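Local atomic coordinates of pyruvate kinase 1 (PDB entry 4KCT), a protein that catalyses the last step of glycolysis, passing the phosphate of phosphoenolpyruvate to ADP to give pyruvate and ATP, and also has an intrinsic decarboxylase activity. Residues C109-P114 and K122-I127; Q131-V136 and R160-H165; C417-V422 and R436-V441; G324-M329 and L409-R414; R23-I28 and M46-M51. One frame throughout, in Å; residues are numbered along the deposited sequence.

Interaction 1: C109-P114 and K122-I127; sequences CVTTDP and KEKFYI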
# COMPACT_ATOMS: atom_id res chain seq x y z
N CYS A 109 -49.17 10.20 30.79
CA CYS A 109 -48.69 8.99 31.39
C CYS A 109 -48.88 7.81 30.43
O CYS A 109 -49.91 7.71 29.76
CB CYS A 109 -49.40 8.73 32.73
SG CYS A 109 -48.72 9.71 34.09
N VAL A 110 -47.82 7.04 30.23
CA VAL A 110 -47.93 5.83 29.45
C VAL A 110 -47.81 4.64 30.38
O VAL A 110 -47.02 4.66 31.33
CB VAL A 110 -46.87 5.76 28.32
CG1 VAL A 110 -47.08 6.91 27.35
CG2 VAL A 110 -45.46 5.80 28.89
N THR A 111 -48.72 3.70 30.23
CA THR A 111 -48.83 2.60 31.20
C THR A 111 -48.81 1.23 30.52
O THR A 111 -49.23 1.10 29.35
CB THR A 111 -50.11 2.73 32.07
OG1 THR A 111 -50.13 1.71 33.06
CG2 THR A 111 -51.39 2.63 31.19
N THR A 112 -48.27 0.23 31.21
CA THR A 112 -48.34 -1.15 30.74
C THR A 112 -49.45 -1.91 31.50
O THR A 112 -49.60 -3.12 31.36
CB THR A 112 -46.98 -1.86 30.92
OG1 THR A 112 -46.61 -1.83 32.31
CG2 THR A 112 -45.90 -1.13 30.12
N ASP A 113 -50.22 -1.18 32.31
CA ASP A 113 -51.43 -1.74 32.97
C ASP A 113 -52.54 -1.97 31.95
O ASP A 113 -53.10 -1.02 31.44
CB ASP A 113 -51.92 -0.77 34.06
CG ASP A 113 -53.05 -1.36 34.92
OD1 ASP A 113 -53.66 -2.36 34.53
OD2 ASP A 113 -53.33 -0.76 35.96
N PRO A 114 -52.87 -3.24 31.67
CA PRO A 114 -53.82 -3.55 30.61
C PRO A 114 -55.26 -3.13 30.94
O PRO A 114 -56.09 -3.05 30.03
CB PRO A 114 -53.69 -5.08 30.44
CG PRO A 114 -53.15 -5.57 31.75
CD PRO A 114 -52.26 -4.46 32.26
N LYS A 122 -55.77 11.76 26.41
CA LYS A 122 -54.66 12.72 26.46
C LYS A 122 -53.84 12.56 27.75
O LYS A 122 -52.67 12.90 27.78
CB LYS A 122 -55.21 14.14 26.40
CG LYS A 122 -54.39 15.11 25.58
CD LYS A 122 -55.22 16.31 25.18
CE LYS A 122 -54.33 17.47 24.75
NZ LYS A 122 -54.84 18.76 25.30
N GLU A 123 -54.48 12.08 28.82
CA GLU A 123 -53.84 12.00 30.14
C GLU A 123 -53.01 10.73 30.30
O GLU A 123 -52.08 10.67 31.10
CB GLU A 123 -54.89 12.03 31.26
CG GLU A 123 -55.27 13.43 31.75
CD GLU A 123 -56.08 14.21 30.73
OE1 GLU A 123 -55.69 15.35 30.41
OE2 GLU A 123 -57.10 13.67 30.22
N LYS A 124 -53.51 9.64 29.71
CA LYS A 124 -52.96 8.33 29.98
C LYS A 124 -53.36 7.33 28.92
O LYS A 124 -54.52 7.29 28.51
CB LYS A 124 -53.41 7.84 31.35
CG LYS A 124 -52.90 6.47 31.71
CD LYS A 124 -53.35 6.16 33.13
CE LYS A 124 -52.31 5.38 33.89
NZ LYS A 124 -52.60 5.43 35.34
N PHE A 125 -52.39 6.59 28.40
CA PHE A 125 -52.71 5.54 27.46
C PHE A 125 -51.76 4.35 27.57
O PHE A 125 -50.72 4.42 28.24
CB PHE A 125 -52.78 6.07 26.01
CG PHE A 125 -51.45 6.49 25.43
CD1 PHE A 125 -50.59 5.54 24.88
CD2 PHE A 125 -51.08 7.83 25.39
CE1 PHE A 125 -49.39 5.93 24.28
CE2 PHE A 125 -49.90 8.24 24.79
CZ PHE A 125 -49.02 7.28 24.26
N TYR A 126 -52.16 3.25 26.95
CA TYR A 126 -51.57 1.96 27.21
C TYR A 126 -50.53 1.65 26.11
O TYR A 126 -50.74 1.98 24.93
CB TYR A 126 -52.68 0.91 27.19
CG TYR A 126 -52.20 -0.52 27.18
CD1 TYR A 126 -51.75 -1.12 28.34
CD2 TYR A 126 -52.36 -1.31 26.03
CE1 TYR A 126 -51.36 -2.45 28.35
CE2 TYR A 126 -52.05 -2.67 26.05
CZ TYR A 126 -51.52 -3.22 27.21
OH TYR A 126 -51.20 -4.54 27.24
N ILE A 127 -49.44 0.99 26.49
CA ILE A 127 -48.50 0.40 25.51
C ILE A 127 -48.30 -1.07 25.87
O ILE A 127 -48.19 -1.41 27.06
CB ILE A 127 -47.15 1.17 25.55
CG1 ILE A 127 -47.32 2.55 24.90
CG2 ILE A 127 -46.05 0.39 24.83
CD1 ILE A 127 -46.09 3.44 25.05
O HOH W 1 -48.07 -3.92 28.46

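Interaction 2: Q131-V136 and R160-H165; sequences QLTNAV and RTLKCH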
# COMPACT_ATOMS: atom_id res chain seq x y z
N GLN A 131 -42.39 -5.00 29.80
CA GLN A 131 -41.10 -4.57 30.34
C GLN A 131 -40.79 -3.09 30.10
O GLN A 131 -39.64 -2.66 30.25
CB GLN A 131 -39.98 -5.44 29.79
CG GLN A 131 -40.01 -6.86 30.32
CD GLN A 131 -39.63 -6.92 31.78
OE1 GLN A 131 -38.72 -6.20 32.22
NE2 GLN A 131 -40.39 -7.66 32.57
N LEU A 132 -41.79 -2.31 29.68
CA LEU A 132 -41.53 -0.92 29.26
C LEU A 132 -40.70 -0.12 30.30
O LEU A 132 -39.76 0.58 29.94
CB LEU A 132 -42.84 -0.19 28.96
CG LEU A 132 -42.72 1.29 28.58
CD1 LEU A 132 -42.08 1.42 27.21
CD2 LEU A 132 -44.09 1.96 28.59
N THR A 133 -41.04 -0.24 31.59
CA THR A 133 -40.39 0.62 32.60
C THR A 133 -39.00 0.14 32.96
O THR A 133 -38.26 0.85 33.62
CB THR A 133 -41.22 0.74 33.90
OG1 THR A 133 -41.37 -0.55 34.50
CG2 THR A 133 -42.59 1.34 33.63
N ASN A 134 -38.64 -1.06 32.52
CA ASN A 134 -37.23 -1.47 32.55
C ASN A 134 -36.46 -1.08 31.32
O ASN A 134 -35.26 -0.97 31.37
CB ASN A 134 -37.12 -2.98 32.76
CG ASN A 134 -37.64 -3.41 34.10
OD1 ASN A 134 -37.56 -2.66 35.06
ND2 ASN A 134 -38.28 -4.57 34.14
N ALA A 135 -37.15 -0.99 30.19
CA ALA A 135 -36.48 -0.79 28.91
C ALA A 135 -36.05 0.67 28.73
O ALA A 135 -35.01 0.93 28.17
CB ALA A 135 -37.37 -1.21 27.77
N VAL A 136 -36.92 1.60 29.11
CA VAL A 136 -36.65 3.02 28.88
C VAL A 136 -36.56 3.81 30.19
O VAL A 136 -37.41 3.68 31.07
CB VAL A 136 -37.66 3.67 27.90
CG1 VAL A 136 -39.06 3.63 28.47
CG2 VAL A 136 -37.27 5.11 27.62
N ARG A 160 -45.28 0.21 36.56
CA ARG A 160 -45.99 0.09 35.29
C ARG A 160 -46.29 1.40 34.55
O ARG A 160 -47.04 1.41 33.57
CB ARG A 160 -47.27 -0.71 35.47
CG ARG A 160 -47.03 -2.05 36.15
CD ARG A 160 -47.87 -3.13 35.50
NE ARG A 160 -49.20 -3.09 36.04
CZ ARG A 160 -50.13 -4.01 35.80
NH1 ARG A 160 -51.29 -3.92 36.41
NH2 ARG A 160 -49.91 -5.00 34.92
N THR A 161 -45.72 2.52 35.01
CA THR A 161 -46.16 3.83 34.52
C THR A 161 -45.03 4.84 34.38
O THR A 161 -44.26 5.07 35.32
CB THR A 161 -47.27 4.42 35.41
OG1 THR A 161 -48.19 3.38 35.76
CG2 THR A 161 -48.03 5.56 34.66
N LEU A 162 -44.93 5.43 33.20
CA LEU A 162 -43.98 6.50 32.96
C LEU A 162 -44.74 7.80 32.70
O LEU A 162 -45.77 7.81 32.00
CB LEU A 162 -43.10 6.16 31.75
CG LEU A 162 -42.29 4.87 31.90
CD1 LEU A 162 -41.56 4.55 30.59
CD2 LEU A 162 -41.31 4.99 33.05
N LYS A 163 -44.24 8.89 33.25
CA LYS A 163 -44.73 10.20 32.90
C LYS A 163 -43.85 10.78 31.80
O LYS A 163 -42.61 10.74 31.90
CB LYS A 163 -44.70 11.10 34.14
CG LYS A 163 -45.24 12.50 33.89
CD LYS A 163 -45.46 13.24 35.21
CE LYS A 163 -44.49 14.40 35.37
NZ LYS A 163 -43.28 14.02 36.16
N CYS A 164 -44.47 11.28 30.74
CA CYS A 164 -43.74 11.64 29.50
C CYS A 164 -44.09 13.05 29.05
O CYS A 164 -45.17 13.57 29.34
CB CYS A 164 -44.07 10.65 28.38
SG CYS A 164 -43.56 8.94 28.71
N HIS A 165 -43.19 13.65 28.28
CA HIS A 165 -43.40 14.99 27.75
C HIS A 165 -43.56 14.88 26.26
O HIS A 165 -42.69 14.34 25.59
CB HIS A 165 -42.18 15.85 28.09
CG HIS A 165 -42.18 17.21 27.42
ND1 HIS A 165 -41.77 17.39 26.14
CD2 HIS A 165 -42.46 18.49 27.92
CE1 HIS A 165 -41.80 18.71 25.84
NE2 HIS A 165 -42.23 19.38 26.92

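Interaction 3: C417-V422 and R436-V441; sequences CPIICV and RSVVSV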
# COMPACT_ATOMS: atom_id res chain seq x y z
N CYS A 417 -16.93 -10.23 -14.23
CA CYS A 417 -17.65 -10.91 -15.34
C CYS A 417 -18.79 -11.73 -14.76
O CYS A 417 -18.80 -11.97 -13.57
CB CYS A 417 -16.69 -11.84 -16.11
SG CYS A 417 -15.87 -13.07 -15.06
N PRO A 418 -19.66 -12.30 -15.62
CA PRO A 418 -20.72 -13.18 -15.14
C PRO A 418 -20.17 -14.48 -14.54
O PRO A 418 -19.10 -14.99 -14.97
CB PRO A 418 -21.53 -13.49 -16.41
CG PRO A 418 -21.25 -12.33 -17.31
CD PRO A 418 -19.83 -11.96 -17.05
N ILE A 419 -20.84 -14.99 -13.53
CA ILE A 419 -20.55 -16.32 -13.00
C ILE A 419 -21.68 -17.26 -13.39
O ILE A 419 -22.79 -17.19 -12.83
CB ILE A 419 -20.49 -16.29 -11.48
CG1 ILE A 419 -19.47 -15.26 -10.98
CG2 ILE A 419 -20.22 -17.70 -10.91
CD1 ILE A 419 -19.61 -15.01 -9.49
N ILE A 420 -21.44 -18.08 -14.40
CA ILE A 420 -22.42 -19.08 -14.79
C ILE A 420 -22.36 -20.27 -13.84
O ILE A 420 -21.30 -20.85 -13.65
CB ILE A 420 -22.13 -19.58 -16.22
CG1 ILE A 420 -22.19 -18.39 -17.21
CG2 ILE A 420 -23.12 -20.68 -16.61
CD1 ILE A 420 -21.64 -18.71 -18.57
N CYS A 421 -23.48 -20.57 -13.19
CA CYS A 421 -23.52 -21.68 -12.28
C CYS A 421 -24.43 -22.77 -12.88
O CYS A 421 -25.65 -22.54 -13.10
CB CYS A 421 -24.07 -21.24 -10.92
SG CYS A 421 -24.34 -22.65 -9.79
N VAL A 422 -23.85 -23.93 -13.14
CA VAL A 422 -24.64 -25.10 -13.52
C VAL A 422 -24.98 -25.90 -12.28
O VAL A 422 -24.08 -26.32 -11.51
CB VAL A 422 -23.91 -26.00 -14.54
CG1 VAL A 422 -24.79 -27.19 -14.91
CG2 VAL A 422 -23.58 -25.19 -15.80
N ARG A 436 -24.54 -11.62 -6.18
CA ARG A 436 -24.04 -10.78 -7.27
C ARG A 436 -23.42 -11.63 -8.39
O ARG A 436 -22.59 -12.52 -8.10
CB ARG A 436 -23.00 -9.80 -6.71
CG ARG A 436 -22.46 -8.78 -7.73
CD ARG A 436 -21.40 -7.89 -7.06
NE ARG A 436 -20.81 -6.93 -8.00
CZ ARG A 436 -19.78 -7.19 -8.80
NH1 ARG A 436 -19.35 -6.26 -9.64
NH2 ARG A 436 -19.17 -8.38 -8.77
N SER A 437 -23.72 -11.28 -9.65
CA SER A 437 -23.01 -11.84 -10.86
C SER A 437 -23.50 -13.19 -11.37
O SER A 437 -23.17 -13.58 -12.48
CB SER A 437 -21.50 -11.94 -10.64
OG SER A 437 -21.00 -10.72 -10.15
N VAL A 438 -24.18 -13.96 -10.53
CA VAL A 438 -24.46 -15.36 -10.83
C VAL A 438 -25.65 -15.47 -11.76
O VAL A 438 -26.62 -14.70 -11.63
CB VAL A 438 -24.73 -16.20 -9.55
CG1 VAL A 438 -25.14 -17.62 -9.92
CG2 VAL A 438 -23.47 -16.24 -8.70
N VAL A 439 -25.48 -16.29 -12.80
CA VAL A 439 -26.57 -16.62 -13.71
C VAL A 439 -26.65 -18.15 -13.75
O VAL A 439 -25.64 -18.81 -14.00
CB VAL A 439 -26.29 -16.08 -15.14
CG1 VAL A 439 -27.41 -16.48 -16.09
CG2 VAL A 439 -26.15 -14.56 -15.10
N SER A 440 -27.82 -18.71 -13.45
CA SER A 440 -27.95 -20.16 -13.23
C SER A 440 -28.53 -20.91 -14.41
O SER A 440 -29.37 -20.37 -15.16
CB SER A 440 -28.80 -20.43 -12.00
OG SER A 440 -28.10 -20.01 -10.84
N VAL A 441 -28.03 -22.13 -14.62
CA VAL A 441 -28.58 -23.03 -15.62
C VAL A 441 -28.84 -24.36 -14.95
O VAL A 441 -27.98 -24.87 -14.23
CB VAL A 441 -27.59 -23.29 -16.78
CG1 VAL A 441 -28.31 -23.97 -17.94
CG2 VAL A 441 -26.97 -22.00 -17.24
O HOH W 2 -19.62 -9.64 -12.12

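Interaction 4: G324-M329 and L409-R414; sequences GADCVM and LISKYR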
# COMPACT_ATOMS: atom_id res chain seq x y z
N GLY A 324 -21.11 -2.18 -1.93
CA GLY A 324 -20.86 -3.63 -2.02
C GLY A 324 -22.09 -4.51 -1.91
O GLY A 324 -21.98 -5.73 -1.76
N ALA A 325 -23.27 -3.91 -1.94
CA ALA A 325 -24.51 -4.67 -1.77
C ALA A 325 -24.68 -5.63 -2.97
O ALA A 325 -24.43 -5.24 -4.10
CB ALA A 325 -25.71 -3.72 -1.69
N ASP A 326 -25.10 -6.88 -2.71
CA ASP A 326 -25.47 -7.76 -3.84
C ASP A 326 -26.74 -7.28 -4.52
O ASP A 326 -26.82 -7.26 -5.76
CB ASP A 326 -25.65 -9.22 -3.37
CG ASP A 326 -24.36 -9.82 -2.77
OD1 ASP A 326 -24.07 -9.49 -1.57
OD2 ASP A 326 -23.75 -10.75 -3.43
N CYS A 327 -27.72 -6.91 -3.71
CA CYS A 327 -29.07 -6.62 -4.17
C CYS A 327 -29.50 -5.26 -3.70
O CYS A 327 -29.16 -4.83 -2.59
CB CYS A 327 -30.09 -7.62 -3.58
SG CYS A 327 -29.72 -9.33 -3.96
N VAL A 328 -30.43 -4.69 -4.46
CA VAL A 328 -31.19 -3.56 -4.04
C VAL A 328 -32.68 -3.90 -4.17
O VAL A 328 -33.06 -4.82 -4.88
CB VAL A 328 -30.86 -2.30 -4.90
CG1 VAL A 328 -29.49 -1.76 -4.49
CG2 VAL A 328 -30.83 -2.66 -6.38
N MET A 329 -33.50 -3.22 -3.39
CA MET A 329 -34.86 -3.69 -3.23
C MET A 329 -35.84 -2.56 -3.48
O MET A 329 -35.51 -1.37 -3.29
CB MET A 329 -35.07 -4.25 -1.85
CG MET A 329 -36.47 -4.83 -1.64
SD MET A 329 -36.51 -5.77 -0.12
CE MET A 329 -37.57 -4.70 0.88
N LEU A 409 -19.22 -18.56 -3.09
CA LEU A 409 -17.81 -18.43 -2.76
C LEU A 409 -17.02 -17.70 -3.86
O LEU A 409 -16.11 -16.93 -3.58
CB LEU A 409 -17.20 -19.81 -2.49
CG LEU A 409 -15.92 -19.91 -1.65
CD1 LEU A 409 -16.01 -19.04 -0.37
CD2 LEU A 409 -15.66 -21.39 -1.30
N ILE A 410 -17.33 -17.98 -5.11
CA ILE A 410 -16.77 -17.21 -6.22
C ILE A 410 -17.26 -15.77 -6.26
O ILE A 410 -16.46 -14.83 -6.37
CB ILE A 410 -17.07 -17.87 -7.56
CG1 ILE A 410 -16.35 -19.24 -7.64
CG2 ILE A 410 -16.64 -16.96 -8.72
CD1 ILE A 410 -16.69 -20.02 -8.90
N SER A 411 -18.57 -15.58 -6.08
CA SER A 411 -19.13 -14.22 -6.02
C SER A 411 -18.53 -13.39 -4.87
O SER A 411 -18.37 -12.17 -4.98
CB SER A 411 -20.67 -14.27 -5.89
OG SER A 411 -21.21 -12.94 -5.92
N LYS A 412 -18.16 -14.07 -3.78
CA LYS A 412 -17.57 -13.38 -2.64
C LYS A 412 -16.34 -12.55 -3.10
O LYS A 412 -16.07 -11.47 -2.56
CB LYS A 412 -17.14 -14.41 -1.59
CG LYS A 412 -16.21 -13.87 -0.53
CD LYS A 412 -15.91 -14.96 0.52
CE LYS A 412 -15.07 -14.38 1.66
NZ LYS A 412 -14.82 -15.40 2.72
N TYR A 413 -15.61 -13.06 -4.09
CA TYR A 413 -14.37 -12.39 -4.54
C TYR A 413 -14.60 -11.41 -5.68
O TYR A 413 -13.66 -10.75 -6.14
CB TYR A 413 -13.27 -13.42 -4.87
CG TYR A 413 -12.72 -14.05 -3.62
CD1 TYR A 413 -11.82 -13.33 -2.80
CD2 TYR A 413 -13.34 -15.17 -3.06
CE1 TYR A 413 -11.39 -13.85 -1.58
CE2 TYR A 413 -12.96 -15.65 -1.81
CZ TYR A 413 -12.00 -14.97 -1.07
OH TYR A 413 -11.66 -15.42 0.20
N ARG A 414 -15.87 -11.17 -6.01
CA ARG A 414 -16.24 -10.00 -6.80
C ARG A 414 -15.52 -9.96 -8.18
O ARG A 414 -14.84 -8.98 -8.49
CB ARG A 414 -15.96 -8.71 -6.01
CG ARG A 414 -16.85 -8.51 -4.75
CD ARG A 414 -18.26 -9.03 -4.97
NE ARG A 414 -19.27 -8.38 -4.11
CZ ARG A 414 -20.38 -9.00 -3.67
NH1 ARG A 414 -21.34 -8.30 -3.06
NH2 ARG A 414 -20.59 -10.29 -3.97

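Interaction 5: R23-I28 and M46-M51; sequences RIVCTI and MSVARM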
# COMPACT_ATOMS: atom_id res chain seq x y z
N ARG A 23 -28.46 -7.42 -8.31
CA ARG A 23 -29.75 -8.10 -8.43
C ARG A 23 -30.84 -7.25 -7.78
O ARG A 23 -30.58 -6.55 -6.81
CB ARG A 23 -29.69 -9.50 -7.77
CG ARG A 23 -28.68 -10.44 -8.46
CD ARG A 23 -29.14 -10.79 -9.86
NE ARG A 23 -28.13 -11.57 -10.60
CZ ARG A 23 -27.42 -11.10 -11.64
NH1 ARG A 23 -27.52 -9.82 -12.00
NH2 ARG A 23 -26.54 -11.89 -12.24
N ILE A 24 -32.07 -7.36 -8.31
CA ILE A 24 -33.18 -6.50 -7.91
C ILE A 24 -34.32 -7.34 -7.29
O ILE A 24 -34.79 -8.32 -7.89
CB ILE A 24 -33.71 -5.68 -9.11
CG1 ILE A 24 -32.59 -4.78 -9.65
CG2 ILE A 24 -34.95 -4.86 -8.73
CD1 ILE A 24 -32.89 -4.17 -11.02
N VAL A 25 -34.70 -6.99 -6.07
CA VAL A 25 -35.81 -7.61 -5.36
C VAL A 25 -37.02 -6.66 -5.46
O VAL A 25 -36.90 -5.49 -5.15
CB VAL A 25 -35.43 -7.78 -3.87
CG1 VAL A 25 -36.57 -8.37 -3.07
CG2 VAL A 25 -34.17 -8.63 -3.72
N CYS A 26 -38.14 -7.15 -5.98
CA CYS A 26 -39.36 -6.34 -6.11
C CYS A 26 -40.46 -6.89 -5.23
O CYS A 26 -40.76 -8.09 -5.28
CB CYS A 26 -39.86 -6.37 -7.56
SG CYS A 26 -38.64 -5.72 -8.72
N THR A 27 -41.08 -6.01 -4.47
CA THR A 27 -42.29 -6.34 -3.72
C THR A 27 -43.53 -6.37 -4.61
O THR A 27 -43.76 -5.45 -5.40
CB THR A 27 -42.52 -5.34 -2.58
OG1 THR A 27 -41.32 -5.21 -1.85
CG2 THR A 27 -43.66 -5.83 -1.63
N ILE A 28 -44.31 -7.44 -4.48
CA ILE A 28 -45.50 -7.61 -5.30
C ILE A 28 -46.73 -7.05 -4.57
O ILE A 28 -46.83 -7.13 -3.34
CB ILE A 28 -45.72 -9.09 -5.66
CG1 ILE A 28 -44.43 -9.69 -6.27
CG2 ILE A 28 -46.91 -9.24 -6.63
CD1 ILE A 28 -43.80 -8.83 -7.38
N MET A 46 -36.51 -7.82 -12.57
CA MET A 46 -36.76 -8.43 -11.26
C MET A 46 -36.11 -9.81 -11.21
O MET A 46 -36.33 -10.61 -12.10
CB MET A 46 -38.25 -8.61 -11.01
CG MET A 46 -38.51 -9.37 -9.72
SD MET A 46 -40.27 -9.62 -9.29
CE MET A 46 -40.81 -10.73 -10.60
N SER A 47 -35.31 -10.08 -10.17
CA SER A 47 -34.77 -11.43 -9.92
C SER A 47 -35.49 -12.17 -8.80
O SER A 47 -35.42 -13.39 -8.73
CB SER A 47 -33.27 -11.36 -9.59
OG SER A 47 -32.54 -11.03 -10.76
N VAL A 48 -36.02 -11.42 -7.82
CA VAL A 48 -36.68 -12.06 -6.65
C VAL A 48 -37.96 -11.30 -6.38
O VAL A 48 -37.97 -10.07 -6.43
CB VAL A 48 -35.83 -11.97 -5.37
CG1 VAL A 48 -36.63 -12.48 -4.15
CG2 VAL A 48 -34.49 -12.74 -5.54
N ALA A 49 -39.07 -12.04 -6.19
CA ALA A 49 -40.35 -11.46 -5.85
C ALA A 49 -40.57 -11.52 -4.33
O ALA A 49 -40.48 -12.59 -3.72
CB ALA A 49 -41.48 -12.18 -6.59
N ARG A 50 -40.74 -10.36 -3.73
CA ARG A 50 -40.95 -10.27 -2.28
C ARG A 50 -42.45 -10.18 -1.96
O ARG A 50 -43.18 -9.39 -2.58
CB ARG A 50 -40.23 -9.06 -1.73
CG ARG A 50 -40.49 -8.78 -0.23
CD ARG A 50 -39.82 -7.46 0.17
NE ARG A 50 -40.07 -7.07 1.57
CZ ARG A 50 -40.84 -6.05 1.92
NH1 ARG A 50 -41.47 -5.31 0.98
NH2 ARG A 50 -41.02 -5.77 3.20
N MET A 51 -42.92 -11.09 -1.12
CA MET A 51 -44.25 -11.01 -0.55
C MET A 51 -44.15 -10.43 0.85
O MET A 51 -43.50 -11.00 1.73
CB MET A 51 -44.88 -12.41 -0.48
CG MET A 51 -44.85 -13.19 -1.81
SD MET A 51 -45.54 -14.83 -1.62
CE MET A 51 -44.36 -15.62 -0.51
O HOH W 3 -32.16 -8.49 -10.97

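Interaction 1: C109-P114 and K122-I127
Val110 lays its CG1 methyl over one face of the Phe125 ring, a CH-pi contact with CG1 4.0 Å from the ring centroid and displaced toward the CZ rim, where CG1 and CZ are 3.7 Å apart. The two side chains run side by side in the same direction, and Ile127 CD1 comes up to Val110 CB. On the other face of the sheet, among Cys109 and Tyr126, the aliphatic part of Lys124 slants across Thr111, its CE 3.9 Å from Thr111 CB. Tyr126, with CG anti to its own N (chi1 168°), brings its ring against residues 112-114: Thr112 O meets the ring edge in plane, and Pro114 CA lies 3.5 Å from CE1. Thr111 OG1 accepts from Asp113 N, an ST turn. Backbone bonds, such as Thr111 N to Phe125 O at 2.9 Å, join the parallel strands. In the mixed sheet, strand 107-111 lies between the outermost strand 124-126 and strand 161-166, while helix 132-135 touches Val110 and Thr112.

Interaction 2: Q131-V136 and R160-H165
Leu162 reaches from its strand to the short helix 132-135 and makes the apolar part of the contact. Its CG stands anti to the carbonyl carbon (chi1 -59°), and from there the two methyls part toward different residues. CD1 touches both Leu132 and Val136: it lies 4.0 Å from Leu132 CG and only 3.4 Å from Val136 CG1, tighter than ordinary van der Waals contact, and both pairs of side chains meet at a slant. CD2 instead meets the methyl of Thr133, CG2, at 3.9 Å.

Contacts of side chain with backbone come from that same threonine methyl. Thr133 CG2 rests on the peptide that links Arg160 to Thr161, 3.6 Å from Thr161 N and 3.8 Å from Arg160 C. The hydroxyl on the other branch, OG1, bonds to Asp159 O, so the threonine uses both branches on the turn leading into strand 161-166.

Polar bonds lie within segment 131-136 itself. Gln131, at the N-cap position, accepts from Asn134 N and Ala135 N on its backbone O, and Asn134 ND2 donates to its OE1.

The helix and the residue after it lie against part of one face of the mixed sheet: Leu132 also touches Thr112, Thr133 and Val136 reach strand 149-158, and Leu162 packs on Val110 of the neighbouring strand 107-111.

Interaction 3: C417-V422 and R436-V441
Ile419 leans over the start of the neighbouring strand, where its lower part meets Val438 and its outer part Ser437. CB sits 4.1 Å from Val438 CG2 and close to Ser437 O. CG2, the branch anti to the backbone N, reaches the same Val438 methyl. CG1 turns the other way, anti to the carbonyl carbon (chi1 -56°), and comes to 3.9 Å from Ser437 CB. The tip, CD1, ends 3.8 Å from Ser437 CB, with Arg436 O just beyond; helix 405-412 meets this side chain through Ile410 and Ser411. Val438 crosses Ile419 at a slant and sends its other methyl, CG1, to Cys421 CB at 3.9 Å.

The two strands are the ends of a beta-alpha-beta unit, strand 419-423, helix 426-431 and strand 438-442, and they pair in parallel at one border of the five-stranded sheet of the alpha/beta domain. Ile419 N gives a straight bond to Ser437 O (2.9 Å, 171° at the hydrogen); Val439 N then bonds Ile419 O at 2.8 Å.

On the opposite face Ile420 CG2 and Val441 CG2 touch as their side chains run alongside each other, and helix 455-467 covers both residues. Before the strands begin, a water donates to Cys417 O and accepts from Ser437 OG at 2.6 Å.

Interaction 4: G324-M329 and L409-R414
Asp326 OD2 is gripped by Arg414 NH2 at 3.2 Å in a salt bridge and also by the backbone N of Arg436. The pair joins two domains: Asp326 immediately precedes strand 327-330, the last strand of the TIM barrel, and Arg414 follows helix 405-412 of the alpha/beta domain.

Carboxylate and guanidinium do not lie flat against each other. Their planes are 75° apart, and NH2 meets OD2 from above the carboxylate plane, 52° out of it. A weak bond of 3.3 Å from Arg414 NH1 to Asp326 OD1 completes the two-pronged hold, while OD1 has a further donor in Val293 N. NH1 also bonds Gly324 O at 3.0 Å, with that oxygen in the guanidinium plane. Gly324, at positive phi, ends helix 311-323 in a Schellman motif, and its carbonyl accepts from Asn287 ND2 as well.

The bend of the arginine chain at chi2 (-35°) brings the guanidinium back beside its own helix, where NH2 finds Ser411 O at 3.1 Å. Bonds to four acceptor atoms in three residues, one of them weak, fix the rotation of this buried group, and the nearby charge of Asp326 probably steadies its own. Ser411 OG, 4.2 Å from Asp326 OD2, is bonded to Arg436 O. Arg414 NH2 and Arg414 N reach Ser411 O from opposite faces of its carbonyl plane.

Interaction 5: R23-I28 and M46-M51
The first beta-alpha-beta unit of the TIM barrel pairs strand 23-27 with strand 46-52, and at its C-terminal end Arg50 NH1 donates to Thr27 OG1 at 2.8 Å. The arginine chain is extended from CG to NE and runs alongside Thr27, and OG1 lies at the guanidinium edge, in its plane. Asp84, a potassium ligand, takes a salt bridge from Arg50 NE, and the nearest atoms of the Arg50 side chain are about 4 Å from both potassium and pyruvate. Thr27 OG1 is also bonded to Leu330 O. Parallel pairing around the eight-stranded barrel continues here with Arg50 N to Cys26 O, a nearly straight 2.7 Å bond. Cys26 SG meets Met46 CB at 3.7 Å; Met46 CG is anti to the backbone N (chi1 174°) and chi2 is extended, which carries SD to Cys26 CB. The Ile28 side chain crosses that of Met46 at about a right angle, CD1 near SD. Ile28 CG1 rests on Ala49 CB. A water bridges Ile24 N and Ser47 OG.

In the fold
From the N terminus, interaction 5 closes first, around helix 35-44, and pairs the first two strands of the barrel. Interaction 1 follows with a tight loop of seven residues in the outlying mixed sheet; interaction 2 closes a longer one, of 23 residues, and touches interaction 1 through neighbouring strands. Interaction 4 spans 79 residues, joining the barrel's last strand to the alpha/beta domain, and interaction 3 closes around helix 426-431 beyond it. All five are in series; none crosses or encloses another. Interactions 4 and 5 meet through neighbouring barrel strands, and both touch interaction 3 across the domain border, where Arg23 reaches Val438, whereas interactions 1 and 3 have centres about 55 Å apart.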